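Iminosuccinate reductase (Paracoccus denitrificans, PDB 6RQA) catalyses the NADH-dependent reduction of iminosuccinate to L-aspartate, regenerating the amino donor for the first step of the beta-hydroxyaspartate cycle during glycolate and glyoxylate assimilation. Local coordinates at residues A[32-37]-A[323-328]; A[138-143]-A[165-170]. All coordinates share one frame; numbering follows the deposited sequence.

Contact 1: A[32-37]-A[323-328]; sequences GLMTPE and AQAVVE
Leu33 and Met34 lie at the bend between a short, weakly bonded helix and the start of helix 36-51, and both side chains contact residues 323-328, regular turns of helix 316-333, Leu33 pointing at it and Met34 reaching it by the bend of its chain. The backbones come nearest at Leu33 and Val326, whose CA atoms are 6.4 Å apart. No hydrogen bond joins the two segments; the contact is apolar and mostly buried. Val326 is its hub, with one methyl for each partner. CG2 meets Met34 CG at 3.6 Å, while CG1 lies 4.1 Å from Leu33 CD1, and both neighbours cross the valine at about a right angle. The Met34 chain bends at chi2 (-64°), which carries its terminal methyl over to Ala325, the residue before Val326: CE rests on Ala325 CB at 3.6 Å and remains 4.0 Å from Val326 CG2. Leu33 continues along the same helix onto Leu329 and Ala330, and Met34 also touches Leu130 of helix 125-143. Through Ala323 and Val327, helix 316-333 packs on strands 104-111 and 118-123. A helix from near the C-terminus is thus sandwiched between the mixed sheet and an N-terminal turn, in the domain that carries the mixed sheet, as in the ornithine cyclodeaminase/mu-crystallin family.

Contact 2: A[138-143]-A[165-170]; sequences VSIKYL and RAAANV
Val170, Ile140 and Lys141 bury the most surface where the last turns of helices 125-143 and 158-170 meet. Val170 reaches the first helix with both methyls. Its CG2, anti to the backbone N, touches Lys141 CB at 3.6 Å and lies 4.1 Å from Lys141 CG, so the valine packs on the root of the lysine. The other branch, CG1, approaches Ile140 CG2 more loosely, at 4.2 Å. Ile140 uses its two branches for different partners: while CG2 faces Val170, the CG1 arm, beside the backbone N (chi1 -67°) and then extended, sends CD1 to Ala167 CB at 3.7 Å, one turn earlier on the second helix. Lys141 contributes only the base of its chain to the contact. From there it runs fully extended away from Val170, and NZ forms a salt bridge with Glu44 of helix 36-51, whose OE1 is also hydrogen-bonded to Tyr142 OH. Phe40 of that helix touches both Lys141 and Val170, so helix 36-51 packs beside the contact. The short segments run in roughly the same direction, their axes 9.5 Å apart at closest approach and inclined by 34°. Strand 150-154 links the two helices, and helix 158-170 then leads to the neighbouring parallel strand 175-179, a beta-alpha-beta crossover at the start of the Rossmann-type NAD-binding domain.

How the contacts relate
Contacts 1 and 2 have their centres 18 Å apart, and both segments of contact 2 fall in sequence between those of contact 1. They touch directly through Glu37 OE2 and Asn169 ND2, a weak hydrogen bond of 3.1 Å that ties the start of helix 36-51 to the end of helix 158-170. Helix 125-143 also spans the two: Leu127 and Leu130 meet contact 1, whereas its last turns form contact 2. The side chain of Met34 lies about 8 Å from that of the NAD-binding Arg131, and the side chain of Ile140 is about 14 Å from the bound NAD.

Contact 1: A[32-37]-A[323-328]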
loop_
_atom_site.group_PDB
_atom_site.type_symbol
_atom_site.label_atom_id
_atom_site.label_comp_id
_atom_site.label_asym_id
_atom_site.label_seq_id
_atom_site.Cartn_x
_atom_site.Cartn_y
_atom_site.Cartn_z
ATOM N N GLY A 32 2.703 -3.696 27.240
ATOM C CA GLY A 32 3.213 -2.875 28.321
ATOM C C GLY A 32 3.174 -1.386 28.071
ATOM O O GLY A 32 3.503 -0.610 28.975
ATOM N N LEU A 33 2.781 -0.967 26.870
ATOM C CA LEU A 33 2.706 0.443 26.508
ATOM C C LEU A 33 1.282 0.952 26.358
ATOM O O LEU A 33 0.970 2.043 26.837
ATOM C CB LEU A 33 3.467 0.692 25.201
ATOM C CG LEU A 33 4.977 0.447 25.238
ATOM C CD1 LEU A 33 5.568 0.498 23.839
ATOM C CD2 LEU A 33 5.655 1.459 26.146
ATOM N N MET A 34 0.408 0.185 25.719
ATOM C CA MET A 34 -0.951 0.628 25.456
ATOM C C MET A 34 -1.891 0.245 26.591
ATOM O O MET A 34 -1.736 -0.796 27.236
ATOM C CB MET A 34 -1.465 0.040 24.142
ATOM C CG MET A 34 -1.446 1.023 22.990
ATOM S SD MET A 34 -2.566 2.404 23.277
ATOM C CE MET A 34 -1.788 3.677 22.291
ATOM N N THR A 35 -2.865 1.108 26.830
ATOM C CA THR A 35 -3.956 0.890 27.765
ATOM C C THR A 35 -5.261 1.160 27.036
ATOM O O THR A 35 -5.282 1.887 26.037
ATOM C CB THR A 35 -3.843 1.808 28.992
ATOM O OG1 THR A 35 -3.971 3.175 28.584
ATOM C CG2 THR A 35 -2.504 1.618 29.687
ATOM N N PRO A 36 -6.369 0.571 27.495
ATOM C CA PRO A 36 -7.664 0.881 26.864
ATOM C C PRO A 36 -8.017 2.360 26.904
ATOM O O PRO A 36 -8.731 2.838 26.013
ATOM C CB PRO A 36 -8.654 0.036 27.675
ATOM C CG PRO A 36 -7.835 -1.106 28.179
ATOM C CD PRO A 36 -6.481 -0.523 28.474
ATOM N N GLU A 37 -7.535 3.100 27.906
ATOM C CA GLU A 37 -7.792 4.537 27.950
ATOM C C GLU A 37 -6.953 5.280 26.917
ATOM O O GLU A 37 -7.446 6.207 26.263
ATOM C CB GLU A 37 -7.516 5.083 29.352
ATOM C CG GLU A 37 -8.317 4.425 30.466
ATOM C CD GLU A 37 -7.599 3.242 31.093
ATOM O OE1 GLU A 37 -6.731 2.645 30.424
ATOM O OE2 GLU A 37 -7.898 2.916 32.261
ATOM N N ALA A 323 -0.745 3.680 16.699
ATOM C CA ALA A 323 0.668 3.343 16.551
ATOM C C ALA A 323 1.562 4.539 16.850
ATOM O O ALA A 323 2.646 4.379 17.421
ATOM C CB ALA A 323 0.946 2.813 15.146
ATOM N N GLN A 324 1.129 5.743 16.464
ATOM C CA GLN A 324 1.901 6.939 16.785
ATOM C C GLN A 324 2.022 7.127 18.291
ATOM O O GLN A 324 3.093 7.482 18.795
ATOM C CB GLN A 324 1.265 8.169 16.136
ATOM C CG GLN A 324 1.869 9.499 16.578
ATOM C CD GLN A 324 3.349 9.618 16.250
ATOM O OE1 GLN A 324 3.872 8.903 15.393
ATOM N NE2 GLN A 324 4.032 10.527 16.933
ATOM N N ALA A 325 0.935 6.882 19.027
ATOM C CA ALA A 325 0.993 6.966 20.482
ATOM C C ALA A 325 1.929 5.915 21.067
ATOM O O ALA A 325 2.604 6.174 22.070
ATOM C CB ALA A 325 -0.409 6.819 21.071
ATOM N N VAL A 326 1.987 4.731 20.452
ATOM C CA VAL A 326 2.877 3.679 20.934
ATOM C C VAL A 326 4.335 4.086 20.763
ATOM O O VAL A 326 5.166 3.855 21.651
ATOM C CB VAL A 326 2.568 2.352 20.217
ATOM C CG1 VAL A 326 3.741 1.392 20.331
ATOM C CG2 VAL A 326 1.320 1.724 20.798
ATOM N N VAL A 327 4.672 4.695 19.623
ATOM C CA VAL A 327 6.043 5.143 19.399
ATOM C C VAL A 327 6.434 6.199 20.426
ATOM O O VAL A 327 7.568 6.217 20.921
ATOM C CB VAL A 327 6.210 5.662 17.959
ATOM C CG1 VAL A 327 7.634 6.131 17.720
ATOM C CG2 VAL A 327 5.837 4.581 16.962
ATOM N N GLU A 328 5.498 7.088 20.772
ATOM C CA GLU A 328 5.776 8.107 21.780
ATOM C C GLU A 328 6.091 7.470 23.128
ATOM O O GLU A 328 7.059 7.849 23.798
ATOM C CB GLU A 328 4.590 9.066 21.906
ATOM C CG GLU A 328 4.185 9.768 20.616
ATOM C CD GLU A 328 5.031 10.990 20.304
ATOM O OE1 GLU A 328 6.196 11.050 20.746
ATOM O OE2 GLU A 328 4.520 11.899 19.616
#

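Contact 2: A[138-143]-A[165-170]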
loop_
_atom_site.group_PDB
_atom_site.type_symbol
_atom_site.label_atom_id
_atom_site.label_comp_id
_atom_site.label_asym_id
_atom_site.label_seq_id
_atom_site.Cartn_x
_atom_site.Cartn_y
_atom_site.Cartn_z
ATOM N N VAL A 138 -15.986 4.341 21.637
ATOM C CA VAL A 138 -16.324 5.724 21.311
ATOM C C VAL A 138 -17.798 5.835 20.944
ATOM O O VAL A 138 -18.497 6.754 21.390
ATOM C CB VAL A 138 -15.414 6.247 20.182
ATOM C CG1 VAL A 138 -15.895 7.606 19.697
ATOM C CG2 VAL A 138 -13.973 6.334 20.661
ATOM N N SER A 139 -18.297 4.899 20.131
ATOM C CA SER A 139 -19.714 4.902 19.785
ATOM C C SER A 139 -20.588 4.706 21.015
ATOM O O SER A 139 -21.689 5.262 21.087
ATOM C CB SER A 139 -20.009 3.818 18.750
ATOM O OG SER A 139 -19.921 2.528 19.328
ATOM N N ILE A 140 -20.120 3.922 21.988
ATOM C CA ILE A 140 -20.876 3.739 23.223
ATOM C C ILE A 140 -20.965 5.055 23.988
ATOM O O ILE A 140 -22.045 5.469 24.422
ATOM C CB ILE A 140 -20.246 2.627 24.081
ATOM C CG1 ILE A 140 -20.405 1.269 23.399
ATOM C CG2 ILE A 140 -20.867 2.603 25.470
ATOM C CD1 ILE A 140 -19.778 0.128 24.166
ATOM N N LYS A 141 -19.829 5.738 24.148
ATOM C CA LYS A 141 -19.814 6.982 24.910
ATOM C C LYS A 141 -20.752 8.029 24.319
ATOM O O LYS A 141 -21.341 8.822 25.062
ATOM C CB LYS A 141 -18.389 7.532 24.983
ATOM C CG LYS A 141 -18.260 8.832 25.763
ATOM C CD LYS A 141 -16.857 9.402 25.653
ATOM C CE LYS A 141 -16.754 10.759 26.330
ATOM N NZ LYS A 141 -15.390 11.342 26.193
ATOM N N TYR A 142 -20.921 8.039 22.995
ATOM C CA TYR A 142 -21.685 9.086 22.331
ATOM C C TYR A 142 -23.061 8.650 21.844
ATOM O O TYR A 142 -23.847 9.510 21.432
ATOM C CB TYR A 142 -20.888 9.651 21.144
ATOM C CG TYR A 142 -19.699 10.497 21.548
ATOM C CD1 TYR A 142 -19.854 11.841 21.863
ATOM C CD2 TYR A 142 -18.423 9.953 21.613
ATOM C CE1 TYR A 142 -18.772 12.620 22.236
ATOM C CE2 TYR A 142 -17.334 10.723 21.984
ATOM C CZ TYR A 142 -17.515 12.055 22.293
ATOM O OH TYR A 142 -16.436 12.826 22.662
ATOM N N LEU A 143 -23.385 7.354 21.879
ATOM C CA LEU A 143 -24.659 6.882 21.348
ATOM C C LEU A 143 -25.430 5.938 22.263
ATOM O O LEU A 143 -26.597 5.657 21.970
ATOM C CB LEU A 143 -24.452 6.184 19.995
ATOM C CG LEU A 143 -23.772 6.991 18.887
ATOM C CD1 LEU A 143 -23.470 6.102 17.692
ATOM C CD2 LEU A 143 -24.634 8.175 18.473
ATOM N N ARG A 165 -13.569 -5.269 27.554
ATOM C CA ARG A 165 -12.752 -4.437 28.432
ATOM C C ARG A 165 -12.875 -2.962 28.071
ATOM O O ARG A 165 -12.976 -2.108 28.960
ATOM C CB ARG A 165 -11.291 -4.885 28.377
ATOM C CG ARG A 165 -10.994 -6.133 29.193
ATOM C CD ARG A 165 -9.497 -6.375 29.315
ATOM N NE ARG A 165 -8.924 -6.943 28.098
ATOM C CZ ARG A 165 -8.724 -8.243 27.906
ATOM N NH1 ARG A 165 -9.048 -9.113 28.853
ATOM N NH2 ARG A 165 -8.196 -8.673 26.768
ATOM N N ALA A 166 -12.872 -2.641 26.775
ATOM C CA ALA A 166 -12.984 -1.245 26.367
ATOM C C ALA A 166 -14.368 -0.683 26.663
ATOM O O ALA A 166 -14.498 0.504 26.985
ATOM C CB ALA A 166 -12.655 -1.103 24.881
ATOM N N ALA A 167 -15.407 -1.515 26.568
ATOM C CA ALA A 167 -16.758 -1.042 26.851
ATOM C C ALA A 167 -16.953 -0.796 28.341
ATOM O O ALA A 167 -17.577 0.197 28.735
ATOM C CB ALA A 167 -17.785 -2.047 26.331
ATOM N N ALA A 168 -16.429 -1.688 29.184
ATOM C CA ALA A 168 -16.538 -1.504 30.626
ATOM C C ALA A 168 -15.687 -0.347 31.128
ATOM O O ALA A 168 -15.944 0.164 32.223
ATOM C CB ALA A 168 -16.144 -2.791 31.351
ATOM N N ASN A 169 -14.683 0.076 30.357
ATOM C CA ASN A 169 -13.826 1.176 30.782
ATOM C C ASN A 169 -14.461 2.534 30.514
ATOM O O ASN A 169 -14.196 3.492 31.250
ATOM C CB ASN A 169 -12.469 1.081 30.081
ATOM C CG ASN A 169 -11.533 2.216 30.458
ATOM O OD1 ASN A 169 -11.419 3.208 29.738
ATOM N ND2 ASN A 169 -10.856 2.073 31.593
ATOM N N VAL A 170 -15.303 2.638 29.487
ATOM C CA VAL A 170 -15.887 3.916 29.095
ATOM C C VAL A 170 -17.263 4.074 29.734
ATOM O O VAL A 170 -17.722 5.197 29.977
ATOM C CB VAL A 170 -15.960 4.040 27.560
ATOM C CG1 VAL A 170 -16.942 3.032 26.977
ATOM C CG2 VAL A 170 -16.323 5.457 27.151
#